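Local atomic coordinates of phosphate-binding protein PstS 2 (Streptococcus pneumoniae, PDB entry 4H1X), a protein that probably serves as the membrane-anchored, phosphate-capturing component of the PstSACB ABC transporter, which imports phosphate into the cell. Residues G24-I29 against D252-K257; D86-S91 against G98-Q103; N238-S243 against T259-I264. All blocks are in the same frame, centred on the assembly; numbering follows the deposited sequence. Where two conformers were deposited one is given.

Contact 1: residues G24-I29 against D252-K257; sequences GAFTEI and DVFSGK
Phe-26 and Phe-254 make a T-shaped (edge-to-face) pair that joins two helices, 21-30 and 247-254, packed against the central sheet of a periplasmic-binding-protein lobe. The ring of Phe-26 presents its edge and that of Phe-254 its face; the planes stand 67° apart, so the T is tilted, and the centroids are separated by 4.7 Å. Two atoms of the leading edge do the touching. Phe-26 CE2 comes to 3.5 Å from Phe-254 CG, near the root of the ring, while Phe-26 CZ approaches Phe-254 CD2 equally closely. CZ sits over one face of Phe-254, displaced toward the rim. With CG anti to the backbone N (chi1 -180°), the Phe-26 ring is carried well clear of its own helix and spans the gap to the neighbouring one. Each ring has further neighbours: Phe-26 also stacks on Tyr-70 and touches Val-234, whereas Phe-254 touches Ile-68 of strand 67-72 and Ile-32. Both phenylalanines are buried, and the contact between the segments is wholly apolar. Directly after Phe-254 the helix ends in a Schellman motif, in which Gly-256 takes a positive phi of 77°. Its N bonds back to Val-253 O at 3.1 Å, and Lys-257 N to Asp-252 O at 2.7 Å, which turns the chain away just beyond the aromatic pair. On the Phe-254 side the approach extends to the methylene: Phe-254 CB lies in the plane of the Phe-26 ring, 3.8 Å from Phe-26 CE2.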
loop_
_atom_site.group_PDB
_atom_site.type_symbol
_atom_site.label_atom_id
_atom_site.label_comp_id
_atom_site.label_asym_id
_atom_site.label_seq_id
_atom_site.Cartn_x
_atom_site.Cartn_y
_atom_site.Cartn_z
ATOM N N GLY A 24 0.397 -1.109 -9.328
ATOM C CA GLY A 24 1.851 -1.257 -9.342
ATOM C C GLY A 24 2.297 -2.312 -8.351
ATOM O O GLY A 24 3.077 -3.196 -8.692
ATOM N N ALA A 25 1.767 -2.238 -7.129
ATOM C CA ALA A 25 2.103 -3.190 -6.067
ATOM C C ALA A 25 1.630 -4.598 -6.421
ATOM O O ALA A 25 2.419 -5.551 -6.360
ATOM C CB ALA A 25 1.474 -2.746 -4.769
ATOM N N PHE A 26 0.347 -4.732 -6.793
ATOM C CA PHE A 26 -0.243 -6.019 -7.152
ATOM C C PHE A 26 0.548 -6.712 -8.261
ATOM O O PHE A 26 0.923 -7.867 -8.106
ATOM C CB PHE A 26 -1.717 -5.857 -7.582
ATOM C CG PHE A 26 -2.351 -7.181 -7.947
ATOM C CD1 PHE A 26 -2.812 -8.048 -6.958
ATOM C CD2 PHE A 26 -2.471 -7.573 -9.280
ATOM C CE1 PHE A 26 -3.404 -9.279 -7.296
ATOM C CE2 PHE A 26 -3.041 -8.811 -9.617
ATOM C CZ PHE A 26 -3.485 -9.664 -8.621
ATOM N N THR A 27 0.791 -6.016 -9.373
ATOM C CA THR A 27 1.495 -6.606 -10.507
ATOM C C THR A 27 2.956 -6.936 -10.151
ATOM O O THR A 27 3.460 -7.951 -10.618
ATOM C CB THR A 27 1.391 -5.720 -11.753
ATOM O OG1 THR A 27 1.984 -4.458 -11.479
ATOM C CG2 THR A 27 -0.072 -5.553 -12.244
ATOM N N GLU A 28 3.612 -6.116 -9.306
ATOM C CA GLU A 28 4.988 -6.419 -8.869
ATOM C C GLU A 28 5.009 -7.696 -7.987
ATOM O O GLU A 28 5.782 -8.620 -8.253
ATOM C CB GLU A 28 5.604 -5.227 -8.112
ATOM C CG GLU A 28 7.017 -5.465 -7.584
ATOM C CD GLU A 28 8.059 -5.883 -8.607
ATOM O OE1 GLU A 28 8.135 -5.244 -9.684
ATOM O OE2 GLU A 28 8.811 -6.843 -8.322
ATOM N N ILE A 29 4.172 -7.727 -6.939
ATOM C CA ILE A 29 4.124 -8.846 -5.988
ATOM C C ILE A 29 3.767 -10.192 -6.674
ATOM O O ILE A 29 4.396 -11.211 -6.368
ATOM C CB ILE A 29 3.170 -8.537 -4.786
ATOM C CG1 ILE A 29 3.672 -7.306 -3.980
ATOM C CG2 ILE A 29 3.049 -9.762 -3.847
ATOM C CD1 ILE A 29 2.573 -6.621 -3.113
ATOM N N ASP A 252 -1.821 -16.312 -13.196
ATOM C CA ASP A 252 -2.446 -16.859 -14.407
ATOM C C ASP A 252 -3.761 -16.134 -14.736
ATOM O O ASP A 252 -4.011 -15.802 -15.899
ATOM C CB ASP A 252 -2.715 -18.355 -14.253
ATOM C CG ASP A 252 -1.506 -19.251 -14.447
ATOM O OD1 ASP A 252 -0.391 -18.714 -14.673
ATOM O OD2 ASP A 252 -1.673 -20.498 -14.367
ATOM N N VAL A 253 -4.588 -15.879 -13.709
ATOM C CA VAL A 253 -5.870 -15.199 -13.897
ATOM C C VAL A 253 -5.643 -13.731 -14.330
ATOM O O VAL A 253 -6.212 -13.304 -15.345
ATOM C CB VAL A 253 -6.768 -15.313 -12.626
ATOM C CG1 VAL A 253 -7.984 -14.393 -12.719
ATOM C CG2 VAL A 253 -7.228 -16.768 -12.406
ATOM N N PHE A 254 -4.828 -12.979 -13.574
ATOM C CA PHE A 254 -4.655 -11.553 -13.860
ATOM C C PHE A 254 -3.829 -11.284 -15.128
ATOM O O PHE A 254 -3.993 -10.208 -15.702
ATOM C CB PHE A 254 -4.140 -10.795 -12.640
ATOM C CG PHE A 254 -5.290 -10.452 -11.714
ATOM C CD1 PHE A 254 -6.022 -9.276 -11.890
ATOM C CD2 PHE A 254 -5.718 -11.353 -10.741
ATOM C CE1 PHE A 254 -7.112 -8.974 -11.071
ATOM C CE2 PHE A 254 -6.807 -11.043 -9.913
ATOM C CZ PHE A 254 -7.481 -9.841 -10.070
ATOM N N SER A 255 -3.019 -12.266 -15.606
ATOM C CA SER A 255 -2.278 -12.150 -16.875
ATOM C C SER A 255 -3.104 -12.702 -18.057
ATOM O O SER A 255 -2.635 -12.666 -19.197
ATOM C CB SER A 255 -0.937 -12.891 -16.805
ATOM O OG SER A 255 -1.179 -14.290 -16.695
ATOM N N GLY A 256 -4.293 -13.223 -17.774
ATOM C CA GLY A 256 -5.231 -13.746 -18.769
ATOM C C GLY A 256 -4.923 -15.120 -19.341
ATOM O O GLY A 256 -5.417 -15.456 -20.420
ATOM N N LYS A 257 -4.133 -15.934 -18.615
ATOM C CA LYS A 257 -3.744 -17.291 -19.026
ATOM C C LYS A 257 -4.791 -18.339 -18.639
ATOM O O LYS A 257 -4.920 -19.364 -19.306
ATOM C CB LYS A 257 -2.389 -17.662 -18.416
ATOM C CG LYS A 257 -1.210 -16.919 -19.024
ATOM C CD LYS A 257 0.065 -17.184 -18.227
ATOM C CE LYS A 257 1.160 -16.201 -18.569
ATOM N NZ LYS A 257 2.431 -16.525 -17.870
#

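Contact 2: residues D86-S91 against G98-Q103; sequences DGVKAS and GEYPLQ
In the loop-helix-loop connection between strands 81-85 and 103-110, Ala-90 on the way into helix 92-96 meets Tyr-100 on the way out. The methyl group lies over one face of the ring in a CH-pi contact, with Ala-90 CB 3.7 Å from the Tyr-100 centroid and 21° off the ring normal. It is displaced toward the phenol end, 3.5 Å from both CE1 and CZ of Tyr-100. The ring's edge is used as well: Val-88 O lies near its plane, 3.7 Å from Tyr-100 CD1. Having CG anti to the backbone N (chi1 -172°) carries the tyrosine ring alongside residues 88-90, and its hydroxyl hydrogen-bonds to Ile-232 O. Nearer the start of the loop, Val-88 packs both methyls against the outgoing backbone, CG2 at 3.6 Å from Glu-99 O and CG1 at 3.8 Å from Tyr-100 N. The backbone carbonyl of Tyr-100 is held separately: Gln-103 NE2 donates to Tyr-100 O over 2.8 Å in an almost straight bond (175°), and the same nitrogen also bonds to Val-95 O of the short helix. Methyl groups and an aromatic ring thus join the two loops by dispersion, while the tyrosine's hydroxyl anchors the far end of the ring to strand 223-236 and so ties the connection to the sheet.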
loop_
_atom_site.group_PDB
_atom_site.type_symbol
_atom_site.label_atom_id
_atom_site.label_comp_id
_atom_site.label_asym_id
_atom_site.label_seq_id
_atom_site.Cartn_x
_atom_site.Cartn_y
_atom_site.Cartn_z
ATOM N N ASP A 86 -2.950 -19.111 -1.240
ATOM C CA ASP A 86 -2.091 -20.198 -0.726
ATOM C C ASP A 86 -2.686 -20.745 0.582
ATOM O O ASP A 86 -1.955 -21.015 1.541
ATOM C CB ASP A 86 -0.639 -19.729 -0.497
ATOM C CG ASP A 86 0.155 -19.274 -1.708
ATOM O OD1 ASP A 86 -0.009 -19.883 -2.798
ATOM O OD2 ASP A 86 1.025 -18.387 -1.538
ATOM N N GLY A 87 -4.015 -20.846 0.619
ATOM C CA GLY A 87 -4.773 -21.309 1.776
ATOM C C GLY A 87 -4.784 -20.382 2.983
ATOM O O GLY A 87 -5.310 -20.779 4.035
ATOM N N VAL A 88 -4.246 -19.127 2.839
ATOM C CA VAL A 88 -4.170 -18.105 3.914
ATOM C C VAL A 88 -5.252 -17.025 3.731
ATOM O O VAL A 88 -5.307 -16.358 2.692
ATOM C CB VAL A 88 -2.761 -17.438 3.998
ATOM C CG1 VAL A 88 -2.688 -16.397 5.118
ATOM C CG2 VAL A 88 -1.646 -18.479 4.154
ATOM N N LYS A 89 -6.059 -16.812 4.782
ATOM C CA LYS A 89 -7.107 -15.804 4.817
ATOM C C LYS A 89 -6.500 -14.474 5.168
ATOM O O LYS A 89 -5.801 -14.373 6.188
ATOM C CB LYS A 89 -8.173 -16.187 5.857
ATOM C CG LYS A 89 -9.247 -15.133 6.069
ATOM C CD LYS A 89 -10.183 -15.525 7.216
ATOM C CE LYS A 89 -11.226 -14.470 7.464
ATOM N NZ LYS A 89 -12.377 -15.009 8.246
ATOM N N ALA A 90 -6.794 -13.443 4.357
ATOM C CA ALA A 90 -6.312 -12.092 4.604
ATOM C C ALA A 90 -6.919 -11.521 5.901
ATOM O O ALA A 90 -8.145 -11.529 6.075
ATOM C CB ALA A 90 -6.658 -11.196 3.423
ATOM N N SER A 91 -6.054 -11.052 6.809
ATOM C CA SER A 91 -6.457 -10.418 8.076
ATOM C C SER A 91 -5.285 -9.720 8.697
ATOM O O SER A 91 -4.140 -9.988 8.328
ATOM C CB SER A 91 -7.029 -11.444 9.060
ATOM O OG SER A 91 -6.025 -12.255 9.652
ATOM N N GLY A 98 3.281 -12.310 8.494
ATOM C CA GLY A 98 3.843 -12.602 7.174
ATOM C C GLY A 98 3.314 -13.826 6.441
ATOM O O GLY A 98 3.858 -14.191 5.390
ATOM N N GLU A 99 2.259 -14.486 6.973
ATOM C CA GLU A 99 1.660 -15.642 6.292
ATOM C C GLU A 99 0.959 -15.218 5.003
ATOM O O GLU A 99 0.960 -15.969 4.022
ATOM C CB GLU A 99 0.629 -16.325 7.184
ATOM C CG GLU A 99 1.158 -17.269 8.245
ATOM C CD GLU A 99 -0.013 -17.972 8.902
ATOM O OE1 GLU A 99 -0.549 -17.424 9.893
ATOM O OE2 GLU A 99 -0.480 -18.992 8.342
ATOM N N TYR A 100 0.306 -14.047 5.030
ATOM C CA TYR A 100 -0.434 -13.529 3.877
ATOM C C TYR A 100 0.546 -12.780 2.950
ATOM O O TYR A 100 1.150 -11.798 3.365
ATOM C CB TYR A 100 -1.611 -12.662 4.338
ATOM C CG TYR A 100 -2.491 -12.269 3.183
ATOM C CD1 TYR A 100 -3.390 -13.176 2.627
ATOM C CD2 TYR A 100 -2.404 -10.999 2.617
ATOM C CE1 TYR A 100 -4.194 -12.826 1.544
ATOM C CE2 TYR A 100 -3.221 -10.627 1.554
ATOM C CZ TYR A 100 -4.108 -11.545 1.011
ATOM O OH TYR A 100 -4.916 -11.167 -0.036
ATOM N N PRO A 101 0.755 -13.268 1.708
ATOM C CA PRO A 101 1.822 -12.709 0.856
ATOM C C PRO A 101 1.536 -11.415 0.079
ATOM O O PRO A 101 2.506 -10.736 -0.286
ATOM C CB PRO A 101 2.107 -13.853 -0.119
ATOM C CG PRO A 101 0.809 -14.541 -0.265
ATOM C CD PRO A 101 0.117 -14.443 1.069
ATOM N N LEU A 102 0.262 -11.075 -0.183
ATOM C CA LEU A 102 -0.068 -9.851 -0.927
ATOM C C LEU A 102 -0.109 -8.681 0.021
ATOM O O LEU A 102 -1.167 -8.307 0.542
ATOM C CB LEU A 102 -1.389 -9.961 -1.687
ATOM C CG LEU A 102 -1.544 -11.133 -2.634
ATOM C CD1 LEU A 102 -2.977 -11.250 -3.056
ATOM C CD2 LEU A 102 -0.647 -10.984 -3.847
ATOM N N GLN A 103 1.066 -8.143 0.301
ATOM C CA GLN A 103 1.204 -7.013 1.217
ATOM C C GLN A 103 2.476 -6.282 0.898
ATOM O O GLN A 103 3.407 -6.834 0.278
ATOM C CB GLN A 103 1.227 -7.491 2.687
ATOM C CG GLN A 103 2.407 -8.433 3.006
ATOM C CD GLN A 103 2.600 -8.624 4.479
ATOM O OE1 GLN A 103 3.098 -7.737 5.195
ATOM N NE2 GLN A 103 2.172 -9.770 4.973
#

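Contact 3: residues N238-S243 against T259-I264; sequences NDNKAS and TTWDKI
Asn-240 OD1 accepts the backbone N-H of Ala-242 at 2.9 Å, closing an Asx turn that holds the amide upright over the indole of Trp-261. The bond is somewhat bent, 152° at the hydrogen, and the donor is tilted out of the carbonyl plane. With its oxygen engaged, the amide directs its nitrogen at the ring: Asn-240 ND2 lies 3.1 Å above the indole plane, over the six-membered half, and is 3.3 Å from CZ2, CE2 and CH2 of Trp-261. Amide and ring planes are 85° apart, a geometry consistent with an N-H pointing into the pi cloud. A chi1 of -160°, with CG anti to the backbone N, swings the amide out from the loop to the ring. Beside it, Ala-242 CB touches the outer rim of the indole at Trp-261 CZ3, 4.2 Å away. The same methyl lies 3.8 Å from the branch methyl Ile-264 CG2, so one small residue meets both the tryptophan and the isoleucine. Trp-261 opens the short 3-10 segment 261-263 in the C-terminal tail, and its O receives the backbone N of Ile-264 at 2.9 Å, which brings both side chains round to the same partner. A second side-chain bond, from Thr-260 OG1 to Asp-262 OD1 (2.9 Å), spans the start of that turn. The indole's own N-H goes to Asn-66 O, while Lys-81 NZ bonds to the carbonyl oxygens of Asn-240 and Ala-242. Through Trp-261 and Ile-264 the tail packs on Asn-240 and Ala-242 of the loop between strands 223-236 and 244-245. Each end of the asparagine amide has work here, oxygen shaping the loop and nitrogen facing the electron-rich ring, so that a buried polar group is accommodated on an aromatic surface.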
loop_
_atom_site.group_PDB
_atom_site.type_symbol
_atom_site.label_atom_id
_atom_site.label_comp_id
_atom_site.label_asym_id
_atom_site.label_seq_id
_atom_site.Cartn_x
_atom_site.Cartn_y
_atom_site.Cartn_z
ATOM N N ASN A 238 -19.914 -12.504 -4.226
ATOM C CA ASN A 238 -20.410 -13.416 -3.176
ATOM C C ASN A 238 -21.060 -14.699 -3.752
ATOM O O ASN A 238 -21.084 -15.723 -3.070
ATOM C CB ASN A 238 -21.398 -12.685 -2.273
ATOM C CG ASN A 238 -20.723 -11.899 -1.201
ATOM O OD1 ASN A 238 -19.769 -12.376 -0.562
ATOM N ND2 ASN A 238 -21.201 -10.679 -0.980
ATOM N N ASP A 239 -21.564 -14.647 -4.998
ATOM C CA ASP A 239 -22.158 -15.790 -5.720
ATOM C C ASP A 239 -21.115 -16.846 -6.138
ATOM O O ASP A 239 -21.484 -17.988 -6.475
ATOM C CB ASP A 239 -22.844 -15.291 -7.000
ATOM C CG ASP A 239 -24.196 -14.623 -6.827
ATOM O OD1 ASP A 239 -24.610 -14.407 -5.668
ATOM O OD2 ASP A 239 -24.824 -14.295 -7.853
ATOM N N ASN A 240 -19.831 -16.423 -6.236
ATOM C CA ASN A 240 -18.721 -17.282 -6.656
ATOM C C ASN A 240 -18.396 -18.322 -5.577
ATOM O O ASN A 240 -18.032 -17.952 -4.455
ATOM C CB ASN A 240 -17.473 -16.436 -6.968
ATOM C CG ASN A 240 -16.472 -17.146 -7.846
ATOM O OD1 ASN A 240 -16.272 -18.365 -7.745
ATOM N ND2 ASN A 240 -15.801 -16.400 -8.712
ATOM N N LYS A 241 -18.520 -19.611 -5.930
ATOM C CA LYS A 241 -18.247 -20.750 -5.043
ATOM C C LYS A 241 -16.735 -20.906 -4.757
ATOM O O LYS A 241 -16.397 -21.490 -3.735
ATOM C CB LYS A 241 -18.853 -22.065 -5.586
ATOM C CG LYS A 241 -18.101 -22.732 -6.739
ATOM C CD LYS A 241 -18.569 -24.179 -6.950
ATOM C CE LYS A 241 -17.739 -24.917 -7.977
ATOM N NZ LYS A 241 -18.267 -26.288 -8.237
ATOM N N ALA A 242 -15.844 -20.363 -5.618
ATOM C CA ALA A 242 -14.381 -20.400 -5.392
ATOM C C ALA A 242 -14.022 -19.653 -4.098
ATOM O O ALA A 242 -14.616 -18.613 -3.817
ATOM C CB ALA A 242 -13.643 -19.772 -6.565
ATOM N N SER A 243 -13.078 -20.184 -3.310
ATOM C CA SER A 243 -12.724 -19.541 -2.048
ATOM C C SER A 243 -11.224 -19.380 -1.905
ATOM O O SER A 243 -10.779 -18.670 -1.008
ATOM C CB SER A 243 -13.285 -20.334 -0.868
ATOM O OG SER A 243 -12.698 -21.622 -0.788
ATOM N N THR A 259 -8.744 -18.497 -17.931
ATOM C CA THR A 259 -9.883 -17.630 -18.257
ATOM C C THR A 259 -11.267 -18.150 -17.882
ATOM O O THR A 259 -12.253 -17.465 -18.177
ATOM C CB THR A 259 -9.875 -17.357 -19.774
ATOM O OG1 THR A 259 -10.050 -18.597 -20.454
ATOM C CG2 THR A 259 -8.584 -16.686 -20.248
ATOM N N THR A 260 -11.374 -19.355 -17.307
ATOM C CA THR A 260 -12.693 -19.872 -16.926
ATOM C C THR A 260 -12.683 -20.277 -15.467
ATOM O O THR A 260 -11.677 -20.779 -14.975
ATOM C CB THR A 260 -13.131 -21.021 -17.833
ATOM O OG1 THR A 260 -12.076 -21.972 -17.894
ATOM C CG2 THR A 260 -13.508 -20.547 -19.230
ATOM N N TRP A 261 -13.815 -20.059 -14.775
ATOM C CA TRP A 261 -13.926 -20.356 -13.347
ATOM C C TRP A 261 -13.847 -21.842 -13.006
ATOM O O TRP A 261 -13.336 -22.167 -11.934
ATOM C CB TRP A 261 -15.212 -19.747 -12.771
ATOM C CG TRP A 261 -15.045 -18.281 -12.518
ATOM C CD1 TRP A 261 -15.595 -17.253 -13.224
ATOM C CD2 TRP A 261 -14.176 -17.686 -11.551
ATOM N NE1 TRP A 261 -15.163 -16.048 -12.717
ATOM C CE2 TRP A 261 -14.289 -16.284 -11.693
ATOM C CE3 TRP A 261 -13.322 -18.202 -10.558
ATOM C CZ2 TRP A 261 -13.570 -15.396 -10.898
ATOM C CZ3 TRP A 261 -12.618 -17.313 -9.759
ATOM C CH2 TRP A 261 -12.726 -15.929 -9.950
ATOM N N ASP A 262 -14.270 -22.736 -13.921
ATOM C CA ASP A 262 -14.216 -24.188 -13.675
ATOM C C ASP A 262 -12.761 -24.689 -13.445
ATOM O O ASP A 262 -12.588 -25.746 -12.843
ATOM C CB ASP A 262 -14.912 -24.975 -14.810
ATOM C CG ASP A 262 -14.234 -24.972 -16.167
ATOM O OD1 ASP A 262 -13.548 -23.986 -16.485
ATOM O OD2 ASP A 262 -14.440 -25.942 -16.937
ATOM N N LYS A 263 -11.731 -23.914 -13.883
ATOM C CA LYS A 263 -10.320 -24.276 -13.697
ATOM C C LYS A 263 -9.865 -23.999 -12.251
ATOM O O LYS A 263 -8.798 -24.468 -11.833
ATOM C CB LYS A 263 -9.425 -23.535 -14.703
ATOM C CG LYS A 263 -8.841 -24.439 -15.793
ATOM C CD LYS A 263 -7.401 -24.855 -15.479
ATOM C CE LYS A 263 -6.875 -25.913 -16.422
ATOM N NZ LYS A 263 -5.470 -26.284 -16.115
ATOM N N ILE A 264 -10.678 -23.244 -11.481
ATOM C CA ILE A 264 -10.405 -22.905 -10.080
ATOM C C ILE A 264 -11.280 -23.824 -9.214
ATOM O O ILE A 264 -12.509 -23.693 -9.220
ATOM C CB ILE A 264 -10.639 -21.387 -9.782
ATOM C CG1 ILE A 264 -9.797 -20.451 -10.709
ATOM C CG2 ILE A 264 -10.458 -21.061 -8.285
ATOM C CD1 ILE A 264 -8.271 -20.539 -10.588
#

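From the N terminus, helix 21-30 supplies the first half of contact 1, whose partner arrives more than 220 residues later, after the chain has built most of both lobes. Within that long loop, contact 2 closes a short one around helix 92-96. The two meet directly: Ile-29 CD1 packs 3.5 Å from Gln-103 O, although their centres are 16 Å apart. Contact 3 crosses contact 1 in the sequence, because 238-243 precedes 252-257 and 259-264 follows it; it seals the C-terminal tail against a loop. Together the three contacts tie an early helix, a strand connection and the chain's end to the same lobe.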